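Local coordinates for protein LbaCas13a H328A (C2c2) (Lachnospiraceae bacterium NK4A179, PDB 5WLH) that binds a CRISPR guide RNA precursor and, as a Cas13a effector nuclease, cleaves RNA under the direction of that guide, at residues Asp176-Ile181 with Leu202-Phe207; Asp605-Ala610 with Gln904-Val909; Glu740-Lys745 with Met844-Asn849. All coordinates share one frame; numbering follows the deposited sequence.

Contact 1 (Asp176-Ile181 with Leu202-Phe207)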
loop_
_atom_site.group_PDB
_atom_site.type_symbol
_atom_site.label_atom_id
_atom_site.label_comp_id
_atom_site.label_asym_id
_atom_site.label_seq_id
_atom_site.Cartn_x
_atom_site.Cartn_y
_atom_site.Cartn_z
ATOM N N ASP A 176 20.742 6.673 -39.892
ATOM C CA ASP A 176 20.159 5.738 -38.934
ATOM C C ASP A 176 20.941 5.725 -37.627
ATOM O O ASP A 176 20.356 5.580 -36.547
ATOM C CB ASP A 176 20.094 4.333 -39.534
ATOM C CG ASP A 176 19.324 3.356 -38.656
ATOM O OD1 ASP A 176 18.123 3.594 -38.395
ATOM O OD2 ASP A 176 19.925 2.354 -38.218
ATOM N N ILE A 177 22.264 5.866 -37.703
ATOM C CA ILE A 177 23.057 6.036 -36.490
ATOM C C ILE A 177 22.622 7.295 -35.750
ATOM O O ILE A 177 22.468 7.292 -34.522
ATOM C CB ILE A 177 24.554 6.074 -36.836
ATOM C CG1 ILE A 177 25.037 4.686 -37.272
ATOM C CG2 ILE A 177 25.360 6.592 -35.658
ATOM C CD1 ILE A 177 26.314 4.717 -38.074
ATOM N N ILE A 178 22.405 8.385 -36.487
ATOM C CA ILE A 178 21.952 9.629 -35.870
ATOM C C ILE A 178 20.576 9.436 -35.241
ATOM O O ILE A 178 20.331 9.840 -34.096
ATOM C CB ILE A 178 21.957 10.765 -36.909
ATOM C CG1 ILE A 178 23.399 11.180 -37.217
ATOM C CG2 ILE A 178 21.127 11.946 -36.416
ATOM C CD1 ILE A 178 23.564 12.011 -38.474
ATOM N N ASP A 179 19.662 8.797 -35.976
ATOM C CA ASP A 179 18.328 8.545 -35.442
ATOM C C ASP A 179 18.388 7.690 -34.184
ATOM O O ASP A 179 17.655 7.941 -33.222
ATOM C CB ASP A 179 17.455 7.877 -36.500
ATOM C CG ASP A 179 16.910 8.863 -37.506
ATOM O OD1 ASP A 179 17.161 10.072 -37.335
ATOM O OD2 ASP A 179 16.223 8.434 -38.458
ATOM N N ARG A 180 19.256 6.678 -34.171
ATOM C CA ARG A 180 19.362 5.813 -33.000
ATOM C C ARG A 180 19.953 6.558 -31.813
ATOM O O ARG A 180 19.489 6.394 -30.677
ATOM C CB ARG A 180 20.203 4.582 -33.337
ATOM C CG ARG A 180 19.397 3.477 -33.993
ATOM C CD ARG A 180 20.262 2.519 -34.801
ATOM N NE ARG A 180 19.417 1.679 -35.642
ATOM C CZ ARG A 180 18.899 0.521 -35.249
ATOM N NH1 ARG A 180 19.162 0.060 -34.033
ATOM N NH2 ARG A 180 18.125 -0.175 -36.069
ATOM N N ILE A 181 20.975 7.380 -32.058
ATOM C CA ILE A 181 21.645 8.108 -30.985
ATOM C C ILE A 181 20.701 9.113 -30.343
ATOM O O ILE A 181 20.702 9.299 -29.117
ATOM C CB ILE A 181 22.904 8.801 -31.529
ATOM C CG1 ILE A 181 24.027 7.786 -31.723
ATOM C CG2 ILE A 181 23.348 9.906 -30.603
ATOM C CD1 ILE A 181 25.338 8.413 -32.088
ATOM N N LEU A 202 21.278 19.537 -37.607
ATOM C CA LEU A 202 22.656 19.892 -37.303
ATOM C C LEU A 202 23.594 18.709 -37.508
ATOM O O LEU A 202 24.670 18.859 -38.099
ATOM C CB LEU A 202 22.734 20.396 -35.866
ATOM C CG LEU A 202 24.108 20.537 -35.228
ATOM C CD1 LEU A 202 24.820 21.661 -35.880
ATOM C CD2 LEU A 202 23.951 20.810 -33.737
ATOM N N LEU A 203 23.206 17.523 -37.033
ATOM C CA LEU A 203 24.083 16.360 -37.155
ATOM C C LEU A 203 24.220 15.914 -38.604
ATOM O O LEU A 203 25.290 15.454 -39.021
ATOM C CB LEU A 203 23.558 15.210 -36.299
ATOM C CG LEU A 203 23.741 15.443 -34.800
ATOM C CD1 LEU A 203 22.940 14.418 -34.006
ATOM C CD2 LEU A 203 25.225 15.369 -34.455
ATOM N N MET A 204 23.140 16.007 -39.381
ATOM C CA MET A 204 23.245 15.659 -40.797
ATOM C C MET A 204 24.156 16.632 -41.534
ATOM O O MET A 204 24.959 16.218 -42.384
ATOM C CB MET A 204 21.857 15.606 -41.434
ATOM C CG MET A 204 20.968 14.483 -40.875
ATOM S SD MET A 204 21.422 12.806 -41.378
ATOM C CE MET A 204 20.796 12.772 -43.067
ATOM N N ASN A 205 24.052 17.926 -41.220
ATOM C CA ASN A 205 24.975 18.900 -41.785
ATOM C C ASN A 205 26.401 18.641 -41.311
ATOM O O ASN A 205 27.355 18.760 -42.091
ATOM C CB ASN A 205 24.542 20.324 -41.423
ATOM C CG ASN A 205 23.184 20.702 -42.029
ATOM O OD1 ASN A 205 22.701 20.041 -42.951
ATOM N ND2 ASN A 205 22.563 21.763 -41.501
ATOM N N ALA A 206 26.568 18.287 -40.031
ATOM C CA ALA A 206 27.909 18.042 -39.505
ATOM C C ALA A 206 28.594 16.903 -40.240
ATOM O O ALA A 206 29.802 16.955 -40.500
ATOM C CB ALA A 206 27.847 17.732 -38.010
ATOM N N PHE A 207 27.848 15.855 -40.571
ATOM C CA PHE A 207 28.426 14.682 -41.203
ATOM C C PHE A 207 28.212 14.666 -42.711
ATOM O O PHE A 207 28.354 13.612 -43.340
ATOM C CB PHE A 207 27.880 13.428 -40.529
ATOM C CG PHE A 207 28.350 13.290 -39.107
ATOM C CD1 PHE A 207 29.688 13.034 -38.840
ATOM C CD2 PHE A 207 27.480 13.466 -38.041
ATOM C CE1 PHE A 207 30.141 12.923 -37.540
ATOM C CE2 PHE A 207 27.929 13.354 -36.737
ATOM C CZ PHE A 207 29.265 13.083 -36.488
#

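Contact 2 (Asp605-Ala610 with Gln904-Val909)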
loop_
_atom_site.group_PDB
_atom_site.type_symbol
_atom_site.label_atom_id
_atom_site.label_comp_id
_atom_site.label_asym_id
_atom_site.label_seq_id
_atom_site.Cartn_x
_atom_site.Cartn_y
_atom_site.Cartn_z
ATOM N N ASP A 605 -15.240 1.043 14.128
ATOM C CA ASP A 605 -14.971 1.805 15.346
ATOM C C ASP A 605 -13.971 2.897 14.993
ATOM O O ASP A 605 -12.779 2.629 14.831
ATOM C CB ASP A 605 -14.432 0.902 16.455
ATOM C CG ASP A 605 -14.360 1.610 17.809
ATOM O OD1 ASP A 605 -15.014 2.663 17.979
ATOM O OD2 ASP A 605 -13.665 1.103 18.716
ATOM N N SER A 606 -14.460 4.132 14.884
ATOM C CA SER A 606 -13.638 5.247 14.432
ATOM C C SER A 606 -12.598 5.608 15.479
ATOM O O SER A 606 -12.926 5.752 16.663
ATOM C CB SER A 606 -14.522 6.464 14.152
ATOM O OG SER A 606 -13.726 7.640 14.027
ATOM N N PHE A 607 -11.341 5.783 15.041
ATOM C CA PHE A 607 -10.313 6.289 15.940
ATOM C C PHE A 607 -10.493 7.777 16.209
ATOM O O PHE A 607 -10.021 8.271 17.238
ATOM C CB PHE A 607 -8.915 6.057 15.356
ATOM C CG PHE A 607 -8.475 4.604 15.322
ATOM C CD1 PHE A 607 -9.019 3.662 16.184
ATOM C CD2 PHE A 607 -7.489 4.195 14.424
ATOM C CE1 PHE A 607 -8.600 2.335 16.142
ATOM C CE2 PHE A 607 -7.056 2.866 14.383
ATOM C CZ PHE A 607 -7.621 1.933 15.224
ATOM N N HIS A 608 -11.178 8.490 15.314
ATOM C CA HIS A 608 -11.279 9.944 15.366
ATOM C C HIS A 608 -12.436 10.414 16.233
ATOM O O HIS A 608 -12.313 11.438 16.918
ATOM C CB HIS A 608 -11.428 10.507 13.948
ATOM C CG HIS A 608 -10.962 11.920 13.807
ATOM N ND1 HIS A 608 -11.727 12.902 13.219
ATOM C CD2 HIS A 608 -9.810 12.521 14.191
ATOM C CE1 HIS A 608 -11.066 14.047 13.241
ATOM N NE2 HIS A 608 -9.900 13.842 13.824
ATOM N N TYR A 609 -13.557 9.695 16.213
ATOM C CA TYR A 609 -14.768 10.114 16.917
ATOM C C TYR A 609 -15.132 9.055 17.950
ATOM O O TYR A 609 -15.592 7.967 17.594
ATOM C CB TYR A 609 -15.909 10.367 15.929
ATOM C CG TYR A 609 -15.603 11.579 15.089
ATOM C CD1 TYR A 609 -15.499 12.829 15.680
ATOM C CD2 TYR A 609 -15.357 11.475 13.725
ATOM C CE1 TYR A 609 -15.195 13.953 14.947
ATOM C CE2 TYR A 609 -15.051 12.601 12.972
ATOM C CZ TYR A 609 -14.959 13.831 13.592
ATOM O OH TYR A 609 -14.639 14.957 12.892
ATOM N N ALA A 610 -14.927 9.385 19.223
ATOM C CA ALA A 610 -15.285 8.503 20.329
ATOM C C ALA A 610 -16.785 8.588 20.577
ATOM O O ALA A 610 -17.306 9.664 20.892
ATOM C CB ALA A 610 -14.511 8.891 21.587
ATOM N N GLN A 904 -9.575 -4.285 25.851
ATOM C CA GLN A 904 -10.142 -5.617 25.654
ATOM C C GLN A 904 -10.399 -5.917 24.176
ATOM O O GLN A 904 -10.226 -7.058 23.727
ATOM C CB GLN A 904 -11.411 -5.761 26.488
ATOM C CG GLN A 904 -11.080 -5.730 27.995
ATOM C CD GLN A 904 -12.320 -5.891 28.871
ATOM O OE1 GLN A 904 -13.400 -6.214 28.385
ATOM N NE2 GLN A 904 -12.169 -5.617 30.157
ATOM N N LYS A 905 -10.816 -4.916 23.404
ATOM C CA LYS A 905 -10.997 -5.126 21.972
ATOM C C LYS A 905 -9.680 -5.471 21.288
ATOM O O LYS A 905 -9.618 -6.405 20.478
ATOM C CB LYS A 905 -11.589 -3.883 21.312
ATOM C CG LYS A 905 -12.977 -3.486 21.749
ATOM C CD LYS A 905 -13.344 -2.256 20.914
ATOM C CE LYS A 905 -14.365 -1.401 21.590
ATOM N NZ LYS A 905 -14.524 -0.144 20.818
ATOM N N TRP A 906 -8.631 -4.681 21.540
ATOM C CA TRP A 906 -7.337 -4.984 20.927
ATOM C C TRP A 906 -6.886 -6.383 21.304
ATOM O O TRP A 906 -6.314 -7.111 20.487
ATOM C CB TRP A 906 -6.279 -3.975 21.366
ATOM C CG TRP A 906 -6.445 -2.658 20.742
ATOM C CD1 TRP A 906 -7.018 -1.554 21.304
ATOM C CD2 TRP A 906 -6.048 -2.279 19.420
ATOM N NE1 TRP A 906 -6.998 -0.506 20.413
ATOM C CE2 TRP A 906 -6.403 -0.924 19.250
ATOM C CE3 TRP A 906 -5.425 -2.952 18.366
ATOM C CZ2 TRP A 906 -6.166 -0.232 18.066
ATOM C CZ3 TRP A 906 -5.179 -2.260 17.193
ATOM C CH2 TRP A 906 -5.548 -0.915 17.053
ATOM N N TYR A 907 -7.124 -6.760 22.555
ATOM C CA TYR A 907 -6.799 -8.096 23.019
ATOM C C TYR A 907 -7.504 -9.162 22.201
ATOM O O TYR A 907 -6.854 -10.019 21.590
ATOM C CB TYR A 907 -7.173 -8.214 24.493
ATOM C CG TYR A 907 -7.055 -9.608 25.043
ATOM C CD1 TYR A 907 -5.946 -10.405 24.762
ATOM C CD2 TYR A 907 -8.041 -10.114 25.888
ATOM C CE1 TYR A 907 -5.845 -11.692 25.287
ATOM C CE2 TYR A 907 -7.948 -11.381 26.417
ATOM C CZ TYR A 907 -6.844 -12.166 26.129
ATOM O OH TYR A 907 -6.755 -13.435 26.670
ATOM N N ILE A 908 -8.840 -9.150 22.203
ATOM C CA ILE A 908 -9.572 -10.236 21.556
ATOM C C ILE A 908 -9.321 -10.243 20.050
ATOM O O ILE A 908 -9.138 -11.304 19.452
ATOM C CB ILE A 908 -11.071 -10.147 21.886
ATOM C CG1 ILE A 908 -11.277 -10.379 23.390
ATOM C CG2 ILE A 908 -11.878 -11.162 21.066
ATOM C CD1 ILE A 908 -10.759 -11.772 23.862
ATOM N N VAL A 909 -9.310 -9.071 19.407
ATOM C CA VAL A 909 -9.101 -9.061 17.960
ATOM C C VAL A 909 -7.724 -9.622 17.616
ATOM O O VAL A 909 -7.603 -10.519 16.776
ATOM C CB VAL A 909 -9.314 -7.650 17.379
ATOM C CG1 VAL A 909 -8.820 -7.584 15.926
ATOM C CG2 VAL A 909 -10.788 -7.316 17.410
#

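Contact 3 (Glu740-Lys745 with Met844-Asn849). With nucleotides of chain B.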
loop_
_atom_site.group_PDB
_atom_site.type_symbol
_atom_site.label_atom_id
_atom_site.label_comp_id
_atom_site.label_asym_id
_atom_site.label_seq_id
_atom_site.Cartn_x
_atom_site.Cartn_y
_atom_site.Cartn_z
ATOM N N GLU A 740 25.930 4.797 21.978
ATOM C CA GLU A 740 27.138 5.622 21.902
ATOM C C GLU A 740 28.210 4.980 21.026
ATOM O O GLU A 740 28.891 5.672 20.259
ATOM C CB GLU A 740 27.683 5.888 23.306
ATOM C CG GLU A 740 26.651 6.434 24.293
ATOM C CD GLU A 740 26.365 7.923 24.113
ATOM O OE1 GLU A 740 26.883 8.525 23.144
ATOM O OE2 GLU A 740 25.623 8.492 24.946
ATOM N N ARG A 741 28.370 3.656 21.114
ATOM C CA ARG A 741 29.393 2.971 20.331
ATOM C C ARG A 741 28.995 2.829 18.868
ATOM O O ARG A 741 29.863 2.846 17.983
ATOM C CB ARG A 741 29.676 1.590 20.923
ATOM C CG ARG A 741 30.519 1.610 22.185
ATOM C CD ARG A 741 31.679 0.633 22.072
ATOM N NE ARG A 741 32.217 0.574 20.712
ATOM C CZ ARG A 741 33.087 1.445 20.199
ATOM N NH1 ARG A 741 33.540 2.461 20.926
ATOM N NH2 ARG A 741 33.508 1.296 18.948
ATOM N N PHE A 742 27.700 2.663 18.593
ATOM C CA PHE A 742 27.243 2.685 17.210
ATOM C C PHE A 742 27.562 4.025 16.561
ATOM O O PHE A 742 28.011 4.073 15.412
ATOM C CB PHE A 742 25.742 2.392 17.155
ATOM C CG PHE A 742 25.122 2.593 15.795
ATOM C CD1 PHE A 742 24.699 3.854 15.382
ATOM C CD2 PHE A 742 24.943 1.522 14.940
ATOM C CE1 PHE A 742 24.122 4.036 14.140
ATOM C CE2 PHE A 742 24.369 1.698 13.694
ATOM C CZ PHE A 742 23.958 2.952 13.294
ATOM N N ILE A 743 27.321 5.118 17.286
ATOM C CA ILE A 743 27.530 6.459 16.744
ATOM C C ILE A 743 29.009 6.692 16.475
ATOM O O ILE A 743 29.393 7.249 15.438
ATOM C CB ILE A 743 26.965 7.510 17.717
ATOM C CG1 ILE A 743 25.431 7.432 17.782
ATOM C CG2 ILE A 743 27.409 8.922 17.326
ATOM C CD1 ILE A 743 24.849 8.233 18.923
ATOM N N THR A 744 29.860 6.259 17.405
ATOM C CA THR A 744 31.299 6.407 17.230
ATOM C C THR A 744 31.795 5.589 16.044
ATOM O O THR A 744 32.461 6.120 15.146
ATOM C CB THR A 744 32.006 5.994 18.513
ATOM O OG1 THR A 744 31.676 6.927 19.548
ATOM C CG2 THR A 744 33.521 5.968 18.303
ATOM N N LYS A 745 31.474 4.290 16.022
ATOM C CA LYS A 745 31.913 3.427 14.927
ATOM C C LYS A 745 31.425 3.947 13.581
ATOM O O LYS A 745 32.157 3.902 12.586
ATOM C CB LYS A 745 31.422 1.994 15.152
ATOM C CG LYS A 745 32.472 1.045 15.729
ATOM C CD LYS A 745 31.977 -0.408 15.764
ATOM C CE LYS A 745 31.046 -0.672 16.950
ATOM N NZ LYS A 745 31.441 -1.892 17.710
ATOM N N MET A 844 23.090 -1.001 3.590
ATOM C CA MET A 844 24.167 -1.922 3.940
ATOM C C MET A 844 25.019 -1.377 5.065
ATOM O O MET A 844 25.436 -2.126 5.952
ATOM C CB MET A 844 25.044 -2.198 2.729
ATOM C CG MET A 844 24.415 -3.196 1.841
ATOM S SD MET A 844 22.734 -2.628 1.572
ATOM C CE MET A 844 22.419 -3.375 0.001
ATOM N N LEU A 845 25.324 -0.082 5.020
ATOM C CA LEU A 845 26.107 0.520 6.086
ATOM C C LEU A 845 25.369 0.434 7.412
ATOM O O LEU A 845 25.986 0.230 8.462
ATOM C CB LEU A 845 26.443 1.967 5.736
ATOM C CG LEU A 845 27.536 2.085 4.671
ATOM C CD1 LEU A 845 27.875 3.536 4.387
ATOM C CD2 LEU A 845 28.765 1.317 5.116
ATOM N N LEU A 846 24.045 0.573 7.393
ATOM C CA LEU A 846 23.309 0.426 8.641
ATOM C C LEU A 846 23.375 -1.014 9.143
ATOM O O LEU A 846 23.663 -1.253 10.320
ATOM C CB LEU A 846 21.864 0.882 8.452
ATOM C CG LEU A 846 21.052 1.135 9.714
ATOM C CD1 LEU A 846 21.778 2.084 10.655
ATOM C CD2 LEU A 846 19.680 1.690 9.327
ATOM N N LEU A 847 23.105 -1.987 8.258
ATOM C CA LEU A 847 23.183 -3.391 8.645
ATOM C C LEU A 847 24.576 -3.743 9.160
ATOM O O LEU A 847 24.718 -4.475 10.147
ATOM C CB LEU A 847 22.817 -4.291 7.463
ATOM C CG LEU A 847 21.424 -4.176 6.833
ATOM C CD1 LEU A 847 21.344 -5.007 5.560
ATOM C CD2 LEU A 847 20.367 -4.628 7.802
ATOM N N VAL A 848 25.618 -3.222 8.512
ATOM C CA VAL A 848 26.978 -3.539 8.940
ATOM C C VAL A 848 27.242 -2.975 10.330
ATOM O O VAL A 848 27.743 -3.674 11.219
ATOM C CB VAL A 848 28.003 -3.023 7.913
ATOM C CG1 VAL A 848 29.402 -3.061 8.505
ATOM C CG2 VAL A 848 27.944 -3.854 6.648
ATOM N N ASN A 849 26.890 -1.708 10.548
ATOM C CA ASN A 849 27.183 -1.092 11.833
ATOM C C ASN A 849 26.375 -1.731 12.952
ATOM O O ASN A 849 26.877 -1.885 14.072
ATOM C CB ASN A 849 26.926 0.406 11.774
ATOM C CG ASN A 849 28.075 1.164 11.138
ATOM O OD1 ASN A 849 29.016 1.561 11.819
ATOM N ND2 ASN A 849 27.997 1.380 9.832
ATOM P P G B 43 25.601 -8.640 -1.233
ATOM O OP1 G B 43 27.080 -8.617 -1.299
ATOM O OP2 G B 43 24.926 -8.786 0.083
ATOM O "O5'" G B 43 25.111 -7.271 -1.876
ATOM C "C5'" G B 43 25.633 -6.799 -3.111
ATOM C "C4'" G B 43 24.694 -5.797 -3.736
ATOM O "O4'" G B 43 23.380 -6.413 -3.873
ATOM C "C3'" G B 43 24.434 -4.540 -2.911
ATOM O "O3'" G B 43 25.413 -3.523 -3.072
ATOM C "C2'" G B 43 23.035 -4.133 -3.355
ATOM O "O2'" G B 43 23.078 -3.526 -4.639
ATOM C "C1'" G B 43 22.371 -5.498 -3.497
ATOM N N9 G B 43 21.787 -5.963 -2.218
ATOM C C8 G B 43 22.336 -6.924 -1.407
ATOM N N7 G B 43 21.653 -7.179 -0.330
ATOM C C5 G B 43 20.564 -6.330 -0.416
ATOM C C6 G B 43 19.477 -6.164 0.485
ATOM O O6 G B 43 19.254 -6.750 1.555
ATOM N N1 G B 43 18.590 -5.198 0.026
ATOM C C2 G B 43 18.737 -4.490 -1.142
ATOM N N2 G B 43 17.772 -3.599 -1.413
ATOM N N3 G B 43 19.747 -4.635 -1.988
ATOM C C4 G B 43 20.619 -5.579 -1.579
#

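Contact 1 (Asp176-Ile181 with Leu202-Phe207)
Ile178 reaches across from helix 175-185 to a patch made by Leu203 and Met204 of helix 193-206 and by Phe207, which follows its last turn, and this single side chain serves as a worked case of how one branched residue can join two helices. Its CB already faces the partner helix but stays 4.8 Å from CB of Leu203. At the fork the two branches part company. CG2 lies 3.9 Å from Leu203 CD1, whereas CG1 passes by the base of the same leucine, 4.1 Å from its CB. With CG1 set anti to the carbonyl carbon (chi1 -73°) and the chain then extended, the terminal CD1 is carried farthest into the patch. There it comes within 3.7 Å of Met204 SD and 3.9 Å of Leu203 CB, and it approaches the Phe207 ring obliquely, 4.2 Å from CD2. Ile178 and Leu203 slide past each other in opposite senses; the leucine's CB lies against both branches of the isoleucine. Met204, bent at its second and third torsions, brings its sulfur rather than its methyl to the isoleucine.

Phe207, where the chain leaves helical geometry, adds its ring at the helix's end. The two helices are successive and joined by a short connection, so this is local helix-to-helix packing, its nearest atom about 17 Å from the nucleic acid. Polar links lie outside the patch: Asp179 forms a salt bridge with Lys200, joining the same two helices, while Arg180 pairs with Asp176 on its own helix and with Asp356. The join at Ile178 is van der Waals packing of buried hydrocarbon and a thioether, and so probably rests on exclusion of water, with charge pairing left to its flanks.

Contact 2 (Asp605-Ala610 with Gln904-Val909)
Phe607 and Trp906 bring their rings together with CZ of the phenyl 3.9 Å from CZ2 of the indole, each ring meeting the other obliquely in an apolar contact. The side chains come from opposite directions, Phe607 from a loop and Trp906 from helix 901-911. Around them, Leu498 of helix 486-517 packs on Phe607, and Val963 and Ile967 of helix 960-974 pack on Trp906. Farther along the loop, His608 places its CG 4.2 Å above one face of the Tyr609 ring, offset toward the rim.

Beside the aromatic pair stands a buried salt bridge. Lys905, its chain extended beyond CG, brings NZ to 2.6 Å from Asp605 OD2, meeting the oxygen from well above the carboxylate plane, 50° out of it. The two side chains cross at about a right angle. Glu902 supplies a second carboxylate to the same ammonium, which should favour the charged lysine in this buried setting.

Between the two touching loop residues, Ser606 fixes the chain's course. Its OG accepts from the backbone N of His608 and, at 3.0 Å with a 156° angle, from the N of Tyr609, forming an ST turn and an ST motif. The loop sequence ending at His608, RNDSFH, fits the R-X4-H signature of the HEPN nuclease domains of Cas13 enzymes. Asp605 and Phe607 occupy two of the four X positions of that signature, tying a probable HEPN motif loop to helix 901-911.

Contact 3 (Glu740-Lys745 with Met844-Asn849)
Phe742 sets the CE2-CZ end of its ring against Leu846 and Asn849, and this is the tight half of the contact between helix 736-745 and helix 843-861. The axes of the two short segments approach to 11.0 Å with 130° between their directions, a crossed helix pair beside the guide RNA. Leu846 CD1 sits at the ring's edge, near its plane, 3.5 Å from CZ. Asn849 comes in obliquely, its CB 3.4 Å from CE2. With CG anti to the backbone N (chi1 171°), the phenylalanine swings its ring toward the second helix, although its CB does not point straight there. Leu805 of helix 805-813 also packs on Phe742, and Leu846 is walled in by Phe789, Cys809 and Met813.

The amide of Asn849 is turned steeply from the ring plane and spends its donor on its own helix: ND2 gives Leu845 O a nearly straight bond (171°) of 2.7 Å, with that oxygen close to the amide plane. Leu845 O also receives the backbone N of Asn849, from the opposite face of its carbonyl plane. Two donors thus grip it, and the ND2 bond should restrain the amide's rotation.

Toward the partly exposed side the packing slackens. Lys745 brings CB only to 4.1 Å from Asn849 OD1, and its bent chain carries NZ to Glu856, a carboxylate it shares with Arg741. At the start of the 844-849 segment, Met844 faces the RNA instead, with CE 3.3 Å from C4 of G43 in chain B. Replacing Phe742 with an alanine would probably leave a gap over Leu846 CD1 and Asn849 CB, taking away the apolar bridge between these segments.

Two kinds of chemistry therefore link helix 736-745 to helix 843-861: apolar packing of Phe742, and the salt bridges of Glu856 to Arg741 and Lys745.

Along the chain contact 1 comes first and closes before contact 2 opens; contact 3 then falls wholly within the long interval between the two segments of contact 2. No helix is shared among them. Contacts 1 and 2 lie on opposite sides of the chain's centre, their centres 67 Å apart, while contact 3 is 52 Å from contact 1 and 39 Å from contact 2, centre to centre. For this largely helical enzyme, the three joins work at different ranges: contact 1 holds successive helices together, contact 2 ties a probable HEPN motif loop to a helix nearly 300 residues on, and contact 3 lies beside the guide RNA, which its second helix touches.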